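Local coordinates for protein klebicin C activity (Klebsiella pneumoniae, PDB 7NNA) that probably mediates import of a Klebsiella toxin by engaging the outer-membrane efflux channel TolC through its elongated helical hairpin domain, at residues 49-54 / 136-141. Numbering follows the deposited sequence. Where two conformers were deposited one is given.
Sequences AAMLSQ and EEQRKQ
Ala50 and Glu137 face each other across the long antiparallel helical hairpin, in which helix 93-197 runs back alongside helix 14-79. Their CA atoms are 7.2 Å apart, the nearest CA pair of the two segments, and both CB atoms point toward the opposite helix. This spacing is consistent with the small methyl of Ala50, whose CB meets the aliphatic CG of Glu137 at 4.1 Å, a van der Waals contact. Glu137 CG lies anti to its carbonyl carbon (chi1 -69°), and a further bend at chi2 (-47°) carries the carboxylate away from segment 49-54. There Glu137 OE1 accepts a hydrogen bond from Gln43 NE2, which belongs to helix 14-79, and forms a salt bridge of 3.0 Å with Lys140 NZ, one turn farther along; OE2 adds a weak bond to the same ammonium. A polar link between the helices therefore flanks the apolar touch.

Met51, present as selenomethionine, and Gln138 make the second contact. Their CB atoms are turned aside from the opposite segment, yet the extended chains bring the ends together, crossing at about a right angle. Gln138 OE1 also accepts a hydrogen bond from Gln134 NE2, which would help fix its amide beside the methyl. On another face of helix 93-197, Arg139 grips Glu136 side-on, with Arg139 NE to Glu136 OE1 at 2.9 Å and Arg139 NH2 to Glu136 OE2 at 2.8 Å. Only 116 Å² is buried between the segments, consistent with a sparse surface contact, and its closest side-chain approach is Met51 CE to Gln138 OE1 at 3.7 Å.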
ATOM      1  N   ALA A  49      -1.932  10.251  -2.440  1.00 28.59           N
ATOM      2  CA  ALA A  49      -1.097  11.395  -2.792  1.00 30.37           C
ATOM      3  C   ALA A  49      -0.733  11.350  -4.292  1.00 29.57           C
ATOM      4  O   ALA A  49      -0.720  12.393  -4.960  1.00 29.41           O
ATOM      5  CB  ALA A  49       0.159  11.404  -1.931  1.00 31.26           C
ATOM      6  N   ALA A  50      -0.478  10.155  -4.840  1.00 27.22           N
ATOM      7  CA  ALA A  50      -0.185  10.012  -6.270  1.00 27.28           C
ATOM      8  C   ALA A  50      -1.457  10.325  -7.170  1.00 28.19           C
ATOM      9  O   ALA A  50      -1.288  10.813  -8.296  1.00 29.57           O
ATOM     10  CB  ALA A  50       0.373   8.604  -6.548  1.00 27.08           C
HETATM   11  N   MSE A  51      -2.692  10.033  -6.711  1.00 27.71           N
HETATM   12  CA  MSE A  51      -3.902  10.353  -7.474  1.00 30.57           C
HETATM   13  C   MSE A  51      -4.001  11.895  -7.555  1.00 34.32           C
HETATM   14  O   MSE A  51      -4.165  12.428  -8.661  1.00 34.70           O
HETATM   15  CB  MSE A  51      -5.170   9.812  -6.788  1.00 32.20           C
HETATM   16  CG  MSE A  51      -5.182   8.272  -6.621  1.00 33.83           C
HETATM   17 SE   MSE A  51      -6.640   7.630  -5.470  0.50 23.04          SE
HETATM   18  CE  MSE A  51      -6.031   5.897  -5.316  0.50 14.36           C
ATOM     19  N   LEU A  52      -3.742  12.593  -6.419  1.00 35.37           N
ATOM     20  CA  LEU A  52      -3.758  14.070  -6.353  1.00 39.65           C
ATOM     21  C   LEU A  52      -2.731  14.694  -7.323  1.00 39.09           C
ATOM     22  O   LEU A  52      -3.039  15.651  -8.070  1.00 39.66           O
ATOM     23  CB  LEU A  52      -3.495  14.549  -4.887  1.00 44.27           C
ATOM     24  CG  LEU A  52      -3.452  16.099  -4.694  1.00 54.62           C
ATOM     25  CD1 LEU A  52      -4.111  16.537  -3.396  1.00 59.82           C
ATOM     26  CD2 LEU A  52      -2.001  16.686  -4.836  1.00 56.82           C
ATOM     27  N   SER A  53      -1.514  14.154  -7.318  0.60 37.42           N
ATOM     28  CA  SER A  53      -0.445  14.675  -8.180  0.60 38.01           C
ATOM     29  C   SER A  53      -0.750  14.418  -9.672  0.60 37.85           C
ATOM     30  O   SER A  53      -0.363  15.214 -10.536  0.60 38.31           O
ATOM     31  CB  SER A  53       0.872  14.013  -7.801  0.60 38.51           C
ATOM     32  OG  SER A  53       1.921  14.468  -8.633  0.60 40.70           O
ATOM     33  N   GLN A  54      -1.399  13.284  -9.974  1.00 36.94           N
ATOM     34  CA  GLN A  54      -1.790  12.942 -11.341  1.00 37.95           C
ATOM     35  C   GLN A  54      -2.904  13.945 -11.812  1.00 38.93           C
ATOM     36  O   GLN A  54      -2.814  14.506 -12.940  1.00 37.63           O
ATOM     37  CB  GLN A  54      -2.307  11.473 -11.355  1.00 39.21           C
ATOM     38  CG  GLN A  54      -2.918  11.045 -12.676  1.00 42.49           C
ATOM     39  CD  GLN A  54      -4.406  11.227 -12.674  1.00 45.39           C
ATOM     40  OE1 GLN A  54      -4.978  11.981 -13.491  1.00 45.50           O
ATOM     41  NE2 GLN A  54      -5.073  10.590 -11.713  1.00 45.95           N
ATOM     42  N   GLU A 136       1.990   2.543 -10.016  1.00 30.62           N
ATOM     43  CA  GLU A 136       2.977   1.831  -9.162  1.00 30.51           C
ATOM     44  C   GLU A 136       2.614   1.873  -7.695  1.00 27.86           C
ATOM     45  O   GLU A 136       2.770   0.866  -7.006  1.00 27.35           O
ATOM     46  CB  GLU A 136       4.400   2.394  -9.414  1.00 34.47           C
ATOM     47  CG  GLU A 136       5.500   1.837  -8.522  1.00 36.32           C
ATOM     48  CD  GLU A 136       5.740   0.334  -8.608  1.00 40.68           C
ATOM     49  OE1 GLU A 136       5.275  -0.295  -9.584  1.00 42.71           O
ATOM     50  OE2 GLU A 136       6.368  -0.213  -7.677  1.00 39.16           O
ATOM     51  N   GLU A 137       2.109   3.007  -7.180  1.00 24.75           N
ATOM     52  CA  GLU A 137       1.737   3.057  -5.750  1.00 22.99           C
ATOM     53  C   GLU A 137       0.511   2.122  -5.491  1.00 23.66           C
ATOM     54  O   GLU A 137       0.409   1.548  -4.419  1.00 22.60           O
ATOM     55  CB  GLU A 137       1.417   4.490  -5.328  1.00 25.93           C
ATOM     56  CG  GLU A 137       2.655   5.391  -5.324  1.00 29.72           C
ATOM     57  CD  GLU A 137       3.927   4.877  -4.656  1.00 38.44           C
ATOM     58  OE1 GLU A 137       3.865   4.274  -3.562  1.00 33.26           O
ATOM     59  OE2 GLU A 137       5.015   5.098  -5.231  1.00 45.30           O
ATOM     60  N   GLN A 138      -0.425   2.017  -6.448  1.00 23.28           N
ATOM     61  CA  GLN A 138      -1.573   1.105  -6.313  1.00 23.35           C
ATOM     62  C   GLN A 138      -1.081  -0.332  -6.393  1.00 22.80           C
ATOM     63  O   GLN A 138      -1.555  -1.171  -5.642  1.00 22.26           O
ATOM     64  CB  GLN A 138      -2.570   1.380  -7.446  1.00 25.72           C
ATOM     65  CG  GLN A 138      -3.242   2.739  -7.250  1.00 26.79           C
ATOM     66  CD  GLN A 138      -4.213   3.118  -8.379  1.00 36.19           C
ATOM     67  OE1 GLN A 138      -4.862   4.149  -8.306  1.00 39.35           O
ATOM     68  NE2 GLN A 138      -4.338   2.347  -9.450  1.00 35.64           N
ATOM     69  N   ARG A 139      -0.092  -0.629  -7.243  1.00 24.02           N
ATOM     70  CA  ARG A 139       0.458  -1.995  -7.335  1.00 26.11           C
ATOM     71  C   ARG A 139       1.076  -2.374  -5.968  1.00 25.26           C
ATOM     72  O   ARG A 139       0.854  -3.513  -5.447  1.00 25.93           O
ATOM     73  CB  ARG A 139       1.543  -2.062  -8.457  1.00 28.36           C
ATOM     74  CG  ARG A 139       2.090  -3.488  -8.709  1.00 33.43           C
ATOM     75  CD  ARG A 139       3.447  -3.517  -9.497  1.00 40.93           C
ATOM     76  NE  ARG A 139       4.550  -2.926  -8.712  1.00 43.43           N
ATOM     77  CZ  ARG A 139       5.197  -3.541  -7.724  1.00 45.95           C
ATOM     78  NH1 ARG A 139       4.887  -4.791  -7.393  1.00 47.85           N
ATOM     79  NH2 ARG A 139       6.136  -2.905  -7.043  1.00 44.67           N
ATOM     80  N   LYS A 140       1.883  -1.461  -5.407  1.00 23.25           N
ATOM     81  CA  LYS A 140       2.538  -1.756  -4.123  1.00 23.36           C
ATOM     82  C   LYS A 140       1.505  -1.930  -3.012  1.00 21.98           C
ATOM     83  O   LYS A 140       1.670  -2.774  -2.120  1.00 21.89           O
ATOM     84  CB  LYS A 140       3.508  -0.631  -3.753  1.00 25.75           C
ATOM     85  CG  LYS A 140       4.649  -0.574  -4.752  1.00 35.66           C
ATOM     86  CD  LYS A 140       5.778   0.341  -4.368  1.00 45.07           C
ATOM     87  CE  LYS A 140       5.354   1.756  -4.261  1.00 50.65           C
ATOM     88  NZ  LYS A 140       6.421   2.624  -3.667  1.00 58.04           N
ATOM     89  N   GLN A 141       0.463  -1.085  -3.022  1.00 20.18           N
ATOM     90  CA  GLN A 141      -0.607  -1.210  -2.034  1.00 19.48           C
ATOM     91  C   GLN A 141      -1.279  -2.603  -2.092  1.00 20.23           C
ATOM     92  O   GLN A 141      -1.463  -3.230  -1.044  1.00 19.57           O
ATOM     93  CB  GLN A 141      -1.666  -0.097  -2.257  1.00 19.66           C
ATOM     94  CG  GLN A 141      -2.666  -0.098  -1.060  1.00 20.79           C
ATOM     95  CD  GLN A 141      -3.801   0.888  -1.293  1.00 24.16           C
ATOM     96  OE1 GLN A 141      -3.596   1.926  -1.937  1.00 24.79           O
ATOM     97  NE2 GLN A 141      -5.003   0.558  -0.834  1.00 22.75           N
TER